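AA10A (Thermobifida fusca, PDB 5UIZ) is a copper-dependent lytic polysaccharide monooxygenase of family AA10 that probably cleaves cellulose chains by oxidation. Local coordinates at residues A[137-142]-A[182-187]; A[171-176]-A[190-195]; A[78-83]-A[116-121]. All blocks are in the same frame, centred on the assembly; numbering follows the deposited sequence. Where two conformers were deposited one is given.

Interaction 1: residues A[137-142]-A[182-187]; sequences HLYDQA and AQNIQF
His137 and Leu138 meet Ile185 and Gln186 where strands 133-140 and 184-190 run antiparallel at the edge of the three-stranded sheet of the LPMO beta-sandwich core. The backbone ladder comes first. Leu138 and Ile185 form the hydrogen-bonded pair, with Leu138 N to Ile185 O at 2.8 Å and Ile185 N to Leu138 O at 3.0 Å, and Asp140 N reaches Gln183 O at 2.7 Å.

The polar side chains add two more bonds. With CG anti to the backbone N (chi1 170°), the His137 ring reaches diagonally across to the neighbouring strand, where NE2 donates to Asn184 OD1 at 2.8 Å, on a lone pair of the amide oxygen and in the plane of the ring. Replacing this histidine with an alanine would probably leave Asn184 OD1 without its donor and the amide freer to turn. Nearer the loop, Gln183 stretches beside Tyr139 to give NE2 to Gln141 O at 2.9 Å, while CD1 of the Tyr139 ring lies 3.5 Å from Asn184 OD1.

On the opposite face, Leu138 CB and Ile185 CB pack together at 4.3 Å, and both side chains rest on Phe149.

Asp140 OD2 accepts from His144 N, the backbone of a copper ligand. The last strand residue, Asp140, thus uses its side chain to tie this sheet edge to the loop carrying His144.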
# COMPACT_ATOMS: atom_id res chain seq x y z
N HIS A 137 -7.92 -3.49 -7.30
CA HIS A 137 -7.37 -3.73 -8.64
C HIS A 137 -5.81 -3.62 -8.58
O HIS A 137 -5.22 -2.57 -8.28
CB HIS A 137 -8.01 -2.73 -9.60
CG HIS A 137 -7.39 -2.70 -10.94
ND1 HIS A 137 -7.48 -1.60 -11.75
CD2 HIS A 137 -6.67 -3.63 -11.61
CE1 HIS A 137 -6.85 -1.86 -12.88
NE2 HIS A 137 -6.31 -3.07 -12.81
N LEU A 138 -5.20 -4.75 -8.87
CA LEU A 138 -3.78 -4.90 -8.88
C LEU A 138 -3.38 -4.91 -10.34
O LEU A 138 -4.07 -5.50 -11.18
CB LEU A 138 -3.38 -6.24 -8.22
CG LEU A 138 -1.84 -6.35 -8.06
CD1 LEU A 138 -1.49 -5.92 -6.64
CD2 LEU A 138 -1.22 -7.70 -8.37
N TYR A 139 -2.28 -4.24 -10.64
CA TYR A 139 -1.66 -4.32 -11.93
C TYR A 139 -0.29 -4.90 -11.70
O TYR A 139 0.45 -4.39 -10.88
CB TYR A 139 -1.54 -2.95 -12.57
CG TYR A 139 -0.88 -2.93 -13.92
CD1 TYR A 139 -1.49 -3.50 -15.02
CD2 TYR A 139 0.32 -2.25 -14.14
CE1 TYR A 139 -0.91 -3.47 -16.28
CE2 TYR A 139 0.88 -2.16 -15.42
CZ TYR A 139 0.25 -2.80 -16.48
OH TYR A 139 0.82 -2.77 -17.76
N ASP A 140 0.05 -5.91 -12.47
CA ASP A 140 1.36 -6.54 -12.39
C ASP A 140 1.89 -6.67 -13.81
O ASP A 140 1.41 -7.52 -14.55
CB ASP A 140 1.20 -7.93 -11.77
CG ASP A 140 2.48 -8.79 -11.89
OD1 ASP A 140 3.57 -8.22 -12.12
OD2 ASP A 140 2.37 -10.02 -11.79
N GLN A 141 2.88 -5.87 -14.18
CA GLN A 141 3.37 -5.87 -15.58
C GLN A 141 4.03 -7.19 -15.98
O GLN A 141 3.94 -7.59 -17.13
CB GLN A 141 4.32 -4.69 -15.85
CG GLN A 141 4.32 -4.13 -17.29
CD GLN A 141 5.31 -4.81 -18.23
OE1 GLN A 141 6.24 -5.49 -17.80
NE2 GLN A 141 5.11 -4.59 -19.53
N ALA A 142 4.65 -7.88 -15.03
CA ALA A 142 5.29 -9.14 -15.31
C ALA A 142 4.38 -10.36 -15.33
O ALA A 142 4.86 -11.46 -15.66
CB ALA A 142 6.40 -9.36 -14.28
N ALA A 182 -1.51 -12.85 -14.94
CA ALA A 182 -2.38 -11.89 -15.59
C ALA A 182 -1.82 -10.51 -15.24
O ALA A 182 -1.24 -10.33 -14.15
CB ALA A 182 -3.77 -11.99 -15.06
N GLN A 183 -1.99 -9.55 -16.13
CA GLN A 183 -1.52 -8.21 -15.82
C GLN A 183 -2.46 -7.45 -14.91
O GLN A 183 -2.01 -6.58 -14.15
CB GLN A 183 -1.16 -7.42 -17.10
CG GLN A 183 0.06 -8.05 -17.76
CD GLN A 183 0.56 -7.28 -18.98
OE1 GLN A 183 -0.20 -7.04 -19.91
NE2 GLN A 183 1.85 -6.95 -18.99
N ASN A 184 -3.74 -7.77 -14.98
CA ASN A 184 -4.73 -7.17 -14.14
C ASN A 184 -5.45 -8.22 -13.32
O ASN A 184 -5.95 -9.20 -13.86
CB ASN A 184 -5.72 -6.39 -14.97
CG ASN A 184 -5.08 -5.21 -15.67
OD1 ASN A 184 -4.97 -4.08 -15.11
ND2 ASN A 184 -4.56 -5.50 -16.85
N ILE A 185 -5.50 -8.01 -12.02
CA ILE A 185 -6.19 -8.90 -11.09
C ILE A 185 -7.07 -8.02 -10.27
O ILE A 185 -6.66 -6.94 -9.82
CB ILE A 185 -5.22 -9.63 -10.19
CG1 ILE A 185 -4.38 -10.63 -11.02
CG2 ILE A 185 -5.97 -10.39 -9.10
CD1 ILE A 185 -3.25 -11.36 -10.28
N GLN A 186 -8.32 -8.44 -10.12
CA GLN A 186 -9.22 -7.72 -9.24
C GLN A 186 -10.18 -8.61 -8.52
O GLN A 186 -10.52 -9.66 -9.02
CB GLN A 186 -9.97 -6.64 -9.99
CG GLN A 186 -10.97 -7.16 -11.00
CD GLN A 186 -11.72 -6.04 -11.64
OE1 GLN A 186 -11.14 -4.99 -11.87
NE2 GLN A 186 -13.02 -6.25 -11.96
N PHE A 187 -10.58 -8.17 -7.33
CA PHE A 187 -11.49 -8.90 -6.44
C PHE A 187 -12.11 -7.92 -5.44
O PHE A 187 -11.53 -6.88 -5.16
CB PHE A 187 -10.77 -10.03 -5.70
CG PHE A 187 -9.56 -9.58 -4.93
CD1 PHE A 187 -9.67 -9.18 -3.61
CD2 PHE A 187 -8.32 -9.57 -5.52
CE1 PHE A 187 -8.55 -8.78 -2.90
CE2 PHE A 187 -7.21 -9.15 -4.83
CZ PHE A 187 -7.35 -8.74 -3.51
O HOH W 1 0.22 -11.10 -11.81

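Interaction 2: residues A[171-176]-A[190-195]; sequences ELVHQT and HAPNRS
Val173 holds CG1 anti to its own carbonyl carbon (chi1 -61°), which sets that methyl against Ala191 and Arg194, while Arg194 bends at chi2 (141°) to bring its guanidinium back to meet it. The setting is a classic beta bulge near the middle of strand 170-175, where Val173 and His174 both face Val151, packed against the loop that follows strand 184-190 in the LPMO beta-sandwich.

CG1 of Val173 lies over one face of the guanidinium, 4.0 Å from Arg194 NH1, and also touches Ala191 CB and Pro192 CD, the latter at 4.3 Å. At the edge of the same group sits Glu171 CB. The Glu171 carboxylate completes a long salt bridge, OE1 to Arg194 NH2 at 3.5 Å, with the two planes turned 60° apart.

Arg194 is gripped mainly by carbonyls: NH1 donates to Pro192 O at 2.7 Å, NE to Thr154 O and NH2 to Val153 O. The last two hold the flat group against strand 146-154, while the first ties it to its own loop, so the glutamate is probably a secondary partner.

At the bulge itself a water bridges the segments, donating a hydrogen bond to Val173 O at 2.9 Å, accepting from His190 N and lying 2.7 Å from His174 ND1.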
# COMPACT_ATOMS: atom_id res chain seq x y z
N GLU A 171 -7.06 -5.37 10.95
CA GLU A 171 -7.71 -6.69 10.96
C GLU A 171 -7.80 -7.26 9.57
O GLU A 171 -8.04 -6.53 8.63
CB GLU A 171 -9.11 -6.61 11.55
CG GLU A 171 -9.10 -6.52 13.08
CD GLU A 171 -10.48 -6.31 13.69
OE1 GLU A 171 -11.41 -5.81 12.96
OE2 GLU A 171 -10.64 -6.62 14.89
N LEU A 172 -7.60 -8.56 9.46
CA LEU A 172 -7.69 -9.25 8.20
C LEU A 172 -9.14 -9.30 7.80
O LEU A 172 -9.97 -9.75 8.59
CB LEU A 172 -7.12 -10.65 8.37
CG LEU A 172 -7.17 -11.54 7.14
CD1 LEU A 172 -6.30 -10.97 6.06
CD2 LEU A 172 -6.70 -12.92 7.56
N VAL A 173 -9.48 -8.68 6.66
CA VAL A 173 -10.85 -8.67 6.17
C VAL A 173 -11.08 -9.55 4.91
O VAL A 173 -12.22 -9.76 4.49
CB VAL A 173 -11.35 -7.25 5.84
CG1 VAL A 173 -11.32 -6.38 7.05
CG2 VAL A 173 -10.59 -6.61 4.71
N HIS A 174 -9.99 -9.95 4.27
CA HIS A 174 -10.06 -10.73 3.07
C HIS A 174 -8.83 -11.54 2.82
O HIS A 174 -7.69 -11.13 3.05
CB HIS A 174 -10.38 -9.86 1.87
CG HIS A 174 -10.95 -10.64 0.74
ND1 HIS A 174 -12.29 -10.93 0.63
CD2 HIS A 174 -10.35 -11.20 -0.34
CE1 HIS A 174 -12.49 -11.63 -0.48
NE2 HIS A 174 -11.33 -11.80 -1.09
N GLN A 175 -9.06 -12.73 2.30
CA GLN A 175 -8.03 -13.66 1.96
C GLN A 175 -8.51 -14.34 0.67
O GLN A 175 -9.63 -14.83 0.60
CB GLN A 175 -7.87 -14.67 3.05
CG GLN A 175 -7.00 -15.83 2.60
CD GLN A 175 -7.25 -17.07 3.40
OE1 GLN A 175 -7.88 -17.02 4.44
NE2 GLN A 175 -6.77 -18.18 2.92
N THR A 176 -7.67 -14.35 -0.34
CA THR A 176 -7.95 -15.06 -1.58
C THR A 176 -7.09 -16.29 -1.67
O THR A 176 -6.14 -16.45 -0.93
CB THR A 176 -7.65 -14.20 -2.83
OG1 THR A 176 -6.23 -14.13 -3.07
CG2 THR A 176 -8.23 -12.84 -2.71
N HIS A 190 -14.96 -6.81 1.61
CA HIS A 190 -15.86 -6.10 2.44
C HIS A 190 -15.15 -5.81 3.72
O HIS A 190 -14.60 -6.72 4.34
CB HIS A 190 -17.13 -6.93 2.72
CG HIS A 190 -18.03 -6.24 3.67
ND1 HIS A 190 -18.73 -5.11 3.32
CD2 HIS A 190 -18.23 -6.42 4.99
CE1 HIS A 190 -19.40 -4.67 4.37
NE2 HIS A 190 -19.08 -5.42 5.41
N ALA A 191 -15.18 -4.53 4.12
CA ALA A 191 -14.53 -4.13 5.39
C ALA A 191 -15.59 -3.59 6.33
O ALA A 191 -15.99 -2.44 6.20
CB ALA A 191 -13.49 -3.06 5.15
N PRO A 192 -16.01 -4.42 7.29
CA PRO A 192 -17.20 -4.10 8.07
C PRO A 192 -16.93 -3.06 9.14
O PRO A 192 -15.81 -2.98 9.62
CB PRO A 192 -17.55 -5.43 8.75
CG PRO A 192 -16.26 -6.21 8.76
CD PRO A 192 -15.53 -5.79 7.51
N ASN A 193 -17.96 -2.31 9.51
CA ASN A 193 -17.93 -1.44 10.70
C ASN A 193 -16.85 -0.35 10.62
O ASN A 193 -16.18 -0.07 11.62
CB ASN A 193 -17.77 -2.29 11.98
CG ASN A 193 -18.87 -3.32 12.14
OD1 ASN A 193 -20.04 -2.97 12.05
ND2 ASN A 193 -18.51 -4.59 12.36
N ARG A 194 -16.67 0.23 9.44
CA ARG A 194 -15.70 1.27 9.23
C ARG A 194 -16.30 2.49 8.59
O ARG A 194 -17.11 2.41 7.67
CB ARG A 194 -14.52 0.77 8.42
CG ARG A 194 -13.57 -0.07 9.29
CD ARG A 194 -13.06 -1.21 8.52
NE ARG A 194 -12.01 -1.96 9.20
CZ ARG A 194 -12.11 -3.20 9.65
NH1 ARG A 194 -13.24 -3.91 9.59
NH2 ARG A 194 -11.03 -3.77 10.15
N SER A 195 -15.83 3.63 9.07
CA SER A 195 -16.25 4.89 8.52
C SER A 195 -15.13 5.90 8.53
O SER A 195 -14.35 5.93 9.45
CB SER A 195 -17.44 5.37 9.34
OG SER A 195 -18.09 6.37 8.60
O HOH W 2 -14.02 -9.50 2.18

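Interaction 3: residues A[78-83]-A[116-121]; sequences PNAMWN and YRSMDA
The helical insertion between the early strands of this LPMO packs short elements together here: the one-turn helix 79-82 meets the 3-10 turn 117-120, in a buried contact beside helices 46-54 and 68-76. Tyr116 gives the largest single share of the contact. Its CG stands anti to the carbonyl carbon (chi1 -54°), and the ring lies alongside the backbone of the helix, with CD1 3.8 Å from Ala80 CB. At the end of the ring the hydroxyl donates to Asn83 O at 2.6 Å. Asn83 is the first residue to leave the helical conformation, so the bond holds the chain just where the helix ends.

The apolar part is lighter, and its distances hold for one of the two modelled conformers of Met119. In that conformer the Ala80 methyl lies 4.4 Å from Met119 CE. Met81 starts out away from the 3-10 segment, but its bends at chi2 and chi3 bring SD back to within 4.2 Å of Met119 CE; it also touches Cys50, Trp51 and Trp74.

Along the edge of the tyrosine ring, Tyr116 CE1 comes to 3.5 Å from Ala80 O, which lies near the plane of the ring and is itself taken by Asn47 ND2 of helix 46-54.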
# COMPACT_ATOMS: atom_id res chain seq x y z
N PRO A 78 13.07 10.13 -4.20
CA PRO A 78 12.26 10.12 -5.41
C PRO A 78 12.02 8.73 -5.98
O PRO A 78 11.02 8.54 -6.64
CB PRO A 78 13.09 10.97 -6.39
CG PRO A 78 13.85 11.92 -5.48
CD PRO A 78 14.23 11.05 -4.32
N ASN A 79 12.94 7.80 -5.74
CA ASN A 79 12.83 6.44 -6.29
C ASN A 79 11.66 5.65 -5.67
O ASN A 79 11.26 4.67 -6.27
CB ASN A 79 14.10 5.63 -6.08
CG ASN A 79 15.30 6.21 -6.80
OD1 ASN A 79 15.20 6.59 -7.96
ND2 ASN A 79 16.44 6.31 -6.09
N ALA A 80 11.17 6.05 -4.50
CA ALA A 80 9.93 5.46 -3.94
C ALA A 80 8.80 5.61 -4.91
O ALA A 80 7.97 4.74 -4.97
CB ALA A 80 9.54 6.07 -2.59
N MET A 81 8.78 6.72 -5.67
CA MET A 81 7.81 6.93 -6.70
C MET A 81 8.27 6.44 -8.10
O MET A 81 7.48 5.86 -8.82
CB MET A 81 7.45 8.40 -6.76
CG MET A 81 6.38 8.80 -5.75
SD MET A 81 6.82 8.50 -4.01
CE MET A 81 8.20 9.69 -3.82
N TRP A 82 9.51 6.72 -8.51
CA TRP A 82 9.95 6.28 -9.85
C TRP A 82 9.90 4.77 -9.96
O TRP A 82 9.51 4.27 -10.99
CB TRP A 82 11.35 6.76 -10.24
CG TRP A 82 11.58 8.26 -10.21
CD1 TRP A 82 12.61 8.89 -9.62
CD2 TRP A 82 10.77 9.28 -10.80
NE1 TRP A 82 12.51 10.27 -9.82
CE2 TRP A 82 11.40 10.51 -10.58
CE3 TRP A 82 9.59 9.26 -11.58
CZ2 TRP A 82 10.86 11.71 -11.00
CZ3 TRP A 82 9.07 10.43 -12.01
CH2 TRP A 82 9.70 11.66 -11.70
N ASN A 83 10.26 4.08 -8.88
CA ASN A 83 10.21 2.63 -8.80
C ASN A 83 8.99 2.24 -7.94
O ASN A 83 9.12 1.43 -7.01
CB ASN A 83 11.51 2.07 -8.20
CG ASN A 83 12.75 2.43 -9.00
OD1 ASN A 83 12.77 2.29 -10.21
ND2 ASN A 83 13.82 2.84 -8.32
N TYR A 116 11.56 3.00 0.45
CA TYR A 116 10.17 3.39 0.63
C TYR A 116 9.86 3.82 2.04
O TYR A 116 8.68 3.79 2.46
CB TYR A 116 9.28 2.22 0.25
CG TYR A 116 9.59 1.72 -1.15
CD1 TYR A 116 9.05 2.36 -2.27
CD2 TYR A 116 10.37 0.60 -1.36
CE1 TYR A 116 9.29 1.88 -3.56
CE2 TYR A 116 10.66 0.15 -2.64
CZ TYR A 116 10.11 0.80 -3.74
OH TYR A 116 10.38 0.34 -5.04
N ARG A 117 10.87 4.25 2.79
CA ARG A 117 10.63 4.56 4.23
C ARG A 117 9.66 5.73 4.46
O ARG A 117 8.99 5.82 5.49
CB ARG A 117 11.95 4.76 4.97
CG ARG A 117 12.58 6.08 4.66
CD ARG A 117 14.01 6.22 5.14
NE ARG A 117 14.51 7.57 4.77
CZ ARG A 117 15.79 7.94 4.66
NH1 ARG A 117 16.77 7.06 4.87
NH2 ARG A 117 16.11 9.19 4.33
N SER A 118 9.58 6.64 3.49
CA SER A 118 8.64 7.78 3.61
C SER A 118 7.12 7.36 3.58
O SER A 118 6.26 8.12 3.98
CB SER A 118 8.95 8.83 2.50
OG SER A 118 8.76 8.22 1.24
N MET A 119 6.84 6.16 3.11
CA MET A 119 5.50 5.59 3.14
C MET A 119 5.02 5.31 4.53
O MET A 119 3.84 5.16 4.72
CB MET A 119 5.45 4.26 2.38
CG MET A 119 5.67 4.36 0.90
SD MET A 119 4.68 5.67 0.20
CE MET A 119 5.88 6.90 -0.28
N ASP A 120 5.95 5.17 5.46
CA ASP A 120 5.69 4.99 6.86
C ASP A 120 5.31 6.28 7.59
O ASP A 120 5.00 6.21 8.77
CB ASP A 120 6.95 4.40 7.56
CG ASP A 120 7.29 2.94 7.16
OD1 ASP A 120 6.35 2.16 6.75
OD2 ASP A 120 8.49 2.57 7.32
N ALA A 121 5.39 7.44 6.93
CA ALA A 121 5.17 8.68 7.65
C ALA A 121 3.69 8.82 8.02
O ALA A 121 2.80 8.29 7.37
CB ALA A 121 5.70 9.91 6.88

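Overall arrangement
From the N terminus, interaction 3 closes first: a loop of 32 residues returns from helix 79-82 to the 3-10 turn at 117-120, within the helical region. It is complete before strand 133-140 begins, so it stands in series with the other two. Interaction 1 then opens at 137-142, interaction 2 at 171-176, and they close in the same order at 182-187 and 190-195; the two loops therefore cross. Strand 184-190 links their closing ends, and the pair touches through Phe187 against His174 and Thr176. Together they join the three-stranded sheet to strand 170-175 of the mixed sheet. Interaction 3 lies about 21 Å from interaction 1 and 26 Å from interaction 2, centre to centre.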